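Local coordinates for protein 3-hydroxyadipyl-CoA dehydrogenase (Escherichia coli, PDB 3MOG) that oxidises (3S)-3-hydroxyadipyl-CoA to 3-oxoadipyl-CoA with NAD+ in the bacterial breakdown of phenylacetate, at residues 196-201 with 231-236; 266-271 with 280-285. All blocks are in the same frame, centred on the assembly; numbering follows the deposited sequence.

Contact 1: residues 196-201 with 231-236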
loop_
_atom_site.group_PDB
_atom_site.type_symbol
_atom_site.label_atom_id
_atom_site.label_comp_id
_atom_site.label_asym_id
_atom_site.label_seq_id
_atom_site.Cartn_x
_atom_site.Cartn_y
_atom_site.Cartn_z
ATOM N N ARG C 196 0.707 15.585 -10.291
ATOM C CA ARG C 196 0.945 15.161 -8.902
ATOM C C ARG C 196 2.413 15.225 -8.401
ATOM O O ARG C 196 2.652 15.737 -7.304
ATOM C CB ARG C 196 0.341 13.776 -8.627
ATOM C CG ARG C 196 -1.186 13.708 -8.509
ATOM C CD ARG C 196 -1.732 14.697 -7.464
ATOM N NE ARG C 196 -2.290 15.895 -8.102
ATOM C CZ ARG C 196 -2.627 17.007 -7.464
ATOM N NH1 ARG C 196 -2.467 17.109 -6.146
ATOM N NH2 ARG C 196 -3.131 18.027 -8.151
ATOM N N PRO C 197 3.402 14.730 -9.193
ATOM C CA PRO C 197 4.772 14.819 -8.618
ATOM C C PRO C 197 5.391 16.215 -8.578
ATOM O O PRO C 197 6.420 16.415 -7.921
ATOM C CB PRO C 197 5.598 13.879 -9.497
ATOM C CG PRO C 197 4.794 13.671 -10.727
ATOM C CD PRO C 197 3.357 13.832 -10.371
ATOM N N TYR C 198 4.767 17.179 -9.254
ATOM C CA TYR C 198 5.235 18.549 -9.156
ATOM C C TYR C 198 5.060 19.013 -7.708
ATOM O O TYR C 198 5.963 19.633 -7.143
ATOM C CB TYR C 198 4.523 19.469 -10.151
ATOM C CG TYR C 198 5.087 20.874 -10.194
ATOM C CD1 TYR C 198 6.429 21.091 -10.500
ATOM C CD2 TYR C 198 4.275 21.990 -9.945
ATOM C CE1 TYR C 198 6.960 22.368 -10.531
ATOM C CE2 TYR C 198 4.795 23.271 -9.982
ATOM C CZ TYR C 198 6.141 23.448 -10.271
ATOM O OH TYR C 198 6.677 24.699 -10.309
ATOM N N TYR C 199 3.935 18.641 -7.092
ATOM C CA TYR C 199 3.679 19.009 -5.707
ATOM C C TYR C 199 4.401 18.107 -4.732
ATOM O O TYR C 199 4.984 18.589 -3.767
ATOM C CB TYR C 199 2.178 19.046 -5.409
ATOM C CG TYR C 199 1.432 19.875 -6.409
ATOM C CD1 TYR C 199 0.548 19.273 -7.308
ATOM C CD2 TYR C 199 1.640 21.251 -6.501
ATOM C CE1 TYR C 199 -0.129 20.008 -8.243
ATOM C CE2 TYR C 199 0.957 22.014 -7.454
ATOM C CZ TYR C 199 0.077 21.379 -8.318
ATOM O OH TYR C 199 -0.611 22.089 -9.268
ATOM N N SER C 200 4.379 16.804 -4.992
ATOM C CA SER C 200 4.847 15.837 -4.002
ATOM C C SER C 200 6.369 15.738 -3.877
ATOM O O SER C 200 6.884 15.399 -2.796
ATOM C CB SER C 200 4.223 14.460 -4.243
ATOM O OG SER C 200 4.721 13.870 -5.423
ATOM N N GLU C 201 7.098 16.043 -4.950
ATOM C CA GLU C 201 8.559 16.143 -4.787
ATOM C C GLU C 201 8.994 17.293 -3.849
ATOM O O GLU C 201 9.892 17.113 -3.009
ATOM C CB GLU C 201 9.305 16.141 -6.126
ATOM C CG GLU C 201 9.351 14.749 -6.799
ATOM C CD GLU C 201 9.982 13.664 -5.924
ATOM O OE1 GLU C 201 9.474 12.524 -5.914
ATOM O OE2 GLU C 201 10.993 13.941 -5.249
ATOM N N LEU C 231 5.238 25.088 -4.159
ATOM C CA LEU C 231 4.742 25.332 -2.794
ATOM C C LEU C 231 3.899 26.608 -2.735
ATOM O O LEU C 231 2.784 26.604 -2.219
ATOM C CB LEU C 231 5.891 25.319 -1.787
ATOM C CG LEU C 231 6.670 23.991 -1.733
ATOM C CD1 LEU C 231 8.039 24.177 -1.125
ATOM C CD2 LEU C 231 5.905 22.921 -0.962
ATOM N N GLU C 232 4.403 27.682 -3.333
ATOM C CA GLU C 232 3.601 28.887 -3.533
ATOM C C GLU C 232 2.280 28.612 -4.281
ATOM O O GLU C 232 1.233 29.127 -3.885
ATOM C CB GLU C 232 4.413 29.956 -4.255
ATOM C CG GLU C 232 3.692 31.287 -4.355
ATOM C CD GLU C 232 4.532 32.384 -4.971
ATOM O OE1 GLU C 232 5.767 32.202 -5.098
ATOM O OE2 GLU C 232 3.946 33.431 -5.322
ATOM N N LEU C 233 2.331 27.806 -5.343
ATOM C CA LEU C 233 1.125 27.400 -6.077
ATOM C C LEU C 233 0.142 26.624 -5.197
ATOM O O LEU C 233 -1.060 26.825 -5.309
ATOM C CB LEU C 233 1.474 26.590 -7.335
ATOM C CG LEU C 233 0.364 26.242 -8.338
ATOM C CD1 LEU C 233 -0.150 27.483 -9.040
ATOM C CD2 LEU C 233 0.845 25.230 -9.362
ATOM N N THR C 234 0.631 25.770 -4.303
ATOM C CA THR C 234 -0.292 25.135 -3.344
ATOM C C THR C 234 -0.941 26.146 -2.381
ATOM O O THR C 234 -2.114 25.991 -2.024
ATOM C CB THR C 234 0.340 23.982 -2.531
ATOM O OG1 THR C 234 1.390 24.473 -1.688
ATOM C CG2 THR C 234 0.881 22.904 -3.441
ATOM N N ASP C 235 -0.182 27.171 -1.972
ATOM C CA ASP C 235 -0.720 28.276 -1.152
ATOM C C ASP C 235 -1.786 29.071 -1.909
ATOM O O ASP C 235 -2.773 29.507 -1.328
ATOM C CB ASP C 235 0.393 29.217 -0.664
ATOM C CG ASP C 235 0.874 28.900 0.757
ATOM O OD1 ASP C 235 0.550 27.814 1.282
ATOM O OD2 ASP C 235 1.585 29.749 1.356
ATOM N N LEU C 236 -1.601 29.218 -3.216
ATOM C CA LEU C 236 -2.553 29.949 -4.045
ATOM C C LEU C 236 -3.735 29.127 -4.537
ATOM O O LEU C 236 -4.773 29.686 -4.866
ATOM C CB LEU C 236 -1.831 30.584 -5.229
ATOM C CG LEU C 236 -1.671 32.097 -5.121
ATOM C CD1 LEU C 236 -0.297 32.526 -5.588
ATOM C CD2 LEU C 236 -2.776 32.811 -5.912
#

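Contact 2: residues 266-271 with 280-285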
loop_
_atom_site.group_PDB
_atom_site.type_symbol
_atom_site.label_atom_id
_atom_site.label_comp_id
_atom_site.label_asym_id
_atom_site.label_seq_id
_atom_site.Cartn_x
_atom_site.Cartn_y
_atom_site.Cartn_z
ATOM N N GLN C 266 -0.806 17.638 5.168
ATOM C CA GLN C 266 -1.914 17.262 6.046
ATOM C C GLN C 266 -1.952 18.168 7.268
ATOM O O GLN C 266 -2.998 18.697 7.604
ATOM C CB GLN C 266 -1.802 15.795 6.514
ATOM C CG GLN C 266 -3.049 15.337 7.287
ATOM C CD GLN C 266 -3.062 13.879 7.676
ATOM O OE1 GLN C 266 -3.948 13.140 7.263
ATOM N NE2 GLN C 266 -2.096 13.457 8.489
ATOM N N GLU C 267 -0.798 18.337 7.916
ATOM C CA GLU C 267 -0.662 19.217 9.080
ATOM C C GLU C 267 -1.145 20.641 8.820
ATOM O O GLU C 267 -1.816 21.224 9.677
ATOM C CB GLU C 267 0.786 19.242 9.580
ATOM C CG GLU C 267 0.948 19.793 10.980
ATOM C CD GLU C 267 0.805 18.737 12.067
ATOM O OE1 GLU C 267 0.026 17.764 11.898
ATOM O OE2 GLU C 267 1.486 18.897 13.103
ATOM N N LEU C 268 -0.818 21.180 7.639
ATOM C CA LEU C 268 -1.251 22.523 7.255
ATOM C C LEU C 268 -2.768 22.628 7.062
ATOM O O LEU C 268 -3.368 23.660 7.389
ATOM C CB LEU C 268 -0.520 23.012 5.997
ATOM C CG LEU C 268 0.992 23.314 6.027
ATOM C CD1 LEU C 268 1.415 23.858 4.661
ATOM C CD2 LEU C 268 1.403 24.296 7.131
ATOM N N VAL C 269 -3.382 21.562 6.545
ATOM C CA VAL C 269 -4.830 21.542 6.295
ATOM C C VAL C 269 -5.623 21.429 7.597
ATOM O O VAL C 269 -6.522 22.227 7.855
ATOM C CB VAL C 269 -5.242 20.400 5.324
ATOM C CG1 VAL C 269 -6.783 20.342 5.151
ATOM C CG2 VAL C 269 -4.531 20.567 3.965
ATOM N N ILE C 270 -5.266 20.445 8.415
ATOM C CA ILE C 270 -5.943 20.186 9.681
ATOM C C ILE C 270 -5.661 21.309 10.701
ATOM O O ILE C 270 -6.417 21.501 11.660
ATOM C CB ILE C 270 -5.597 18.771 10.222
ATOM C CG1 ILE C 270 -5.865 17.710 9.145
ATOM C CG2 ILE C 270 -6.451 18.417 11.407
ATOM C CD1 ILE C 270 -5.824 16.263 9.648
ATOM N N GLY C 271 -4.593 22.071 10.462
ATOM C CA GLY C 271 -4.319 23.300 11.211
ATOM C C GLY C 271 -5.045 24.533 10.687
ATOM O O GLY C 271 -4.949 25.605 11.274
ATOM N N LEU C 280 -2.164 32.555 5.878
ATOM C CA LEU C 280 -0.996 31.747 6.247
ATOM C C LEU C 280 -1.103 30.317 5.695
ATOM O O LEU C 280 -2.144 29.670 5.808
ATOM C CB LEU C 280 -0.814 31.730 7.773
ATOM C CG LEU C 280 0.434 31.053 8.361
ATOM C CD1 LEU C 280 1.720 31.752 7.921
ATOM C CD2 LEU C 280 0.362 30.966 9.888
ATOM N N GLY C 281 -0.024 29.839 5.086
ATOM C CA GLY C 281 0.047 28.467 4.610
ATOM C C GLY C 281 1.458 27.980 4.805
ATOM O O GLY C 281 1.953 27.928 5.935
ATOM N N VAL C 282 2.104 27.626 3.697
ATOM C CA VAL C 282 3.546 27.422 3.683
ATOM C C VAL C 282 4.169 28.784 3.972
ATOM O O VAL C 282 5.120 28.896 4.748
ATOM C CB VAL C 282 4.036 26.887 2.310
ATOM C CG1 VAL C 282 5.538 26.979 2.193
ATOM C CG2 VAL C 282 3.598 25.454 2.105
ATOM N N TYR C 283 3.590 29.811 3.360
ATOM C CA TYR C 283 4.049 31.182 3.501
ATOM C C TYR C 283 3.083 32.032 4.304
ATOM O O TYR C 283 1.910 31.675 4.479
ATOM C CB TYR C 283 4.217 31.818 2.125
ATOM C CG TYR C 283 5.224 31.111 1.275
ATOM C CD1 TYR C 283 4.815 30.232 0.274
ATOM C CD2 TYR C 283 6.590 31.302 1.476
ATOM C CE1 TYR C 283 5.739 29.568 -0.513
ATOM C CE2 TYR C 283 7.524 30.642 0.693
ATOM C CZ TYR C 283 7.087 29.773 -0.306
ATOM O OH TYR C 283 7.996 29.105 -1.095
ATOM N N ASP C 284 3.604 33.166 4.773
ATOM C CA ASP C 284 2.814 34.230 5.387
ATOM C C ASP C 284 2.411 35.195 4.287
ATOM O O ASP C 284 3.269 35.751 3.597
ATOM C CB ASP C 284 3.648 34.959 6.444
ATOM C CG ASP C 284 2.800 35.596 7.518
ATOM O OD1 ASP C 284 1.863 36.351 7.172
ATOM O OD2 ASP C 284 3.073 35.335 8.712
ATOM N N TRP C 285 1.110 35.388 4.115
ATOM C CA TRP C 285 0.617 36.222 3.024
ATOM C C TRP C 285 0.294 37.665 3.433
ATOM O O TRP C 285 -0.140 38.474 2.603
ATOM C CB TRP C 285 -0.550 35.536 2.315
ATOM C CG TRP C 285 -0.074 34.376 1.497
ATOM C CD1 TRP C 285 0.122 33.090 1.927
ATOM C CD2 TRP C 285 0.311 34.399 0.120
ATOM N NE1 TRP C 285 0.590 32.312 0.898
ATOM C CE2 TRP C 285 0.713 33.086 -0.225
ATOM C CE3 TRP C 285 0.347 35.400 -0.862
ATOM C CZ2 TRP C 285 1.145 32.746 -1.512
ATOM C CZ3 TRP C 285 0.780 35.062 -2.143
ATOM C CH2 TRP C 285 1.174 33.743 -2.453
#

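Contact 1: residues 196-201 with 231-236
Y199 bridges to L233 and T234 with one side of its ring. From CB the chain leaves with CG anti to the carbonyl carbon (chi1 -51°), which sends the ring out across the gap between the helices. CD2 of Y199 is the first atom to meet the other segment, lying 3.6 Å from the methyl CG2 of T234. CE2 of Y199 comes next, 3.7 Å from CD2 of L233, and at the tip the OH oxygen of Y199 is 3.5 Å from that same methyl of L233, which sits at the ring edge, in its plane. On the other flank, CD1 of Y199 lies above one face of the R196 guanidinium, offset toward its rim. With the axes of the two short segments 10.1 Å apart and crossing at -107°, the long flat tyrosine spans most of the gap and the methyls of T234 and L233 meet it. Both helices, 196-207 and 230-237, belong to the largely helical C-terminal domain of the 3-hydroxyacyl-CoA dehydrogenase family, and side chains of helix 239-252 also touch Y199 and T234. Threonine offers a methyl to the tyrosine while its hydroxyl turns back to its own helix: OG1 of T234 donates to O of L231 at 2.6 Å, on a lone pair in the carbonyl plane. That oxygen also accepts from N of D235. Y198 adds a looser touch at its ring edge, CE2 of Y198 to CD2 of L233 at 4.5 Å, while its hydroxyl hydrogen-bonds to O of M228.

Contact 2: residues 266-271 with 280-285
With chi1 at -68°, L268 holds CG anti to its carbonyl carbon and extends its two methyls from helix 263-270 toward G281 and V282. V282 answers with CG2, which stands beside its backbone N because CG1 takes the position anti to that nitrogen. The two branches meet obliquely, CD1 of L268 lying 3.7 Å from CG2 of V282. The same leucine methyl, CD1 of L268, also lies 3.9 Å from the backbone N of V282, which hydrogen-bonds to OD1 of D235 on helix 230-237, while the other, CD2 of L268, rests 3.9 Å from the carbonyl O of G281. One forked side chain therefore covers both a neighbouring methyl and the main chain beside it, a task well suited to leucine. G281, with phi and psi of -144° and -119°, adopts a conformation that is readily open to glycine but costly for residues with a side chain. The turn closes on itself through N of G281 donating to O of Y283 at 2.7 Å. CG1 of V282, the branch turned from L268, lies 3.7 Å above one face of the Y283 ring, offset toward its rim. W203 of helix 196-207 touches both L268 and V282, and L159 of the second subunit packs on L268, so the leucine is also part of the interface between subunits. The arrangement is apolar packing of a returning loop against the end of the last helix before it, in the largely helical C-terminal domain of a 3-hydroxyacyl-CoA dehydrogenase, beside the second subunit.

In the fold
Both contacts lie in the same C-terminal domain, their centres 13 Å apart, and both are mostly buried. Contact 1 is nearer the middle of the chain, a helix-to-helix junction built on tyrosine rings and aliphatic methyls; contact 2 is more peripheral, sets a helix against an irregular loop and borders the second subunit, which does not touch contact 1. Two helices serve both: W203 of helix 196-207 packs on residues of each, and helix 230-237 supplies L233 and T234 to contact 1 while its D235 reaches the loop of contact 2. There OD2 of D235 lies 2.8 Å from NE1 of W285, probably a hydrogen bond, with N of Y283 a second likely donor. A carboxylate suits a position facing several N-H groups.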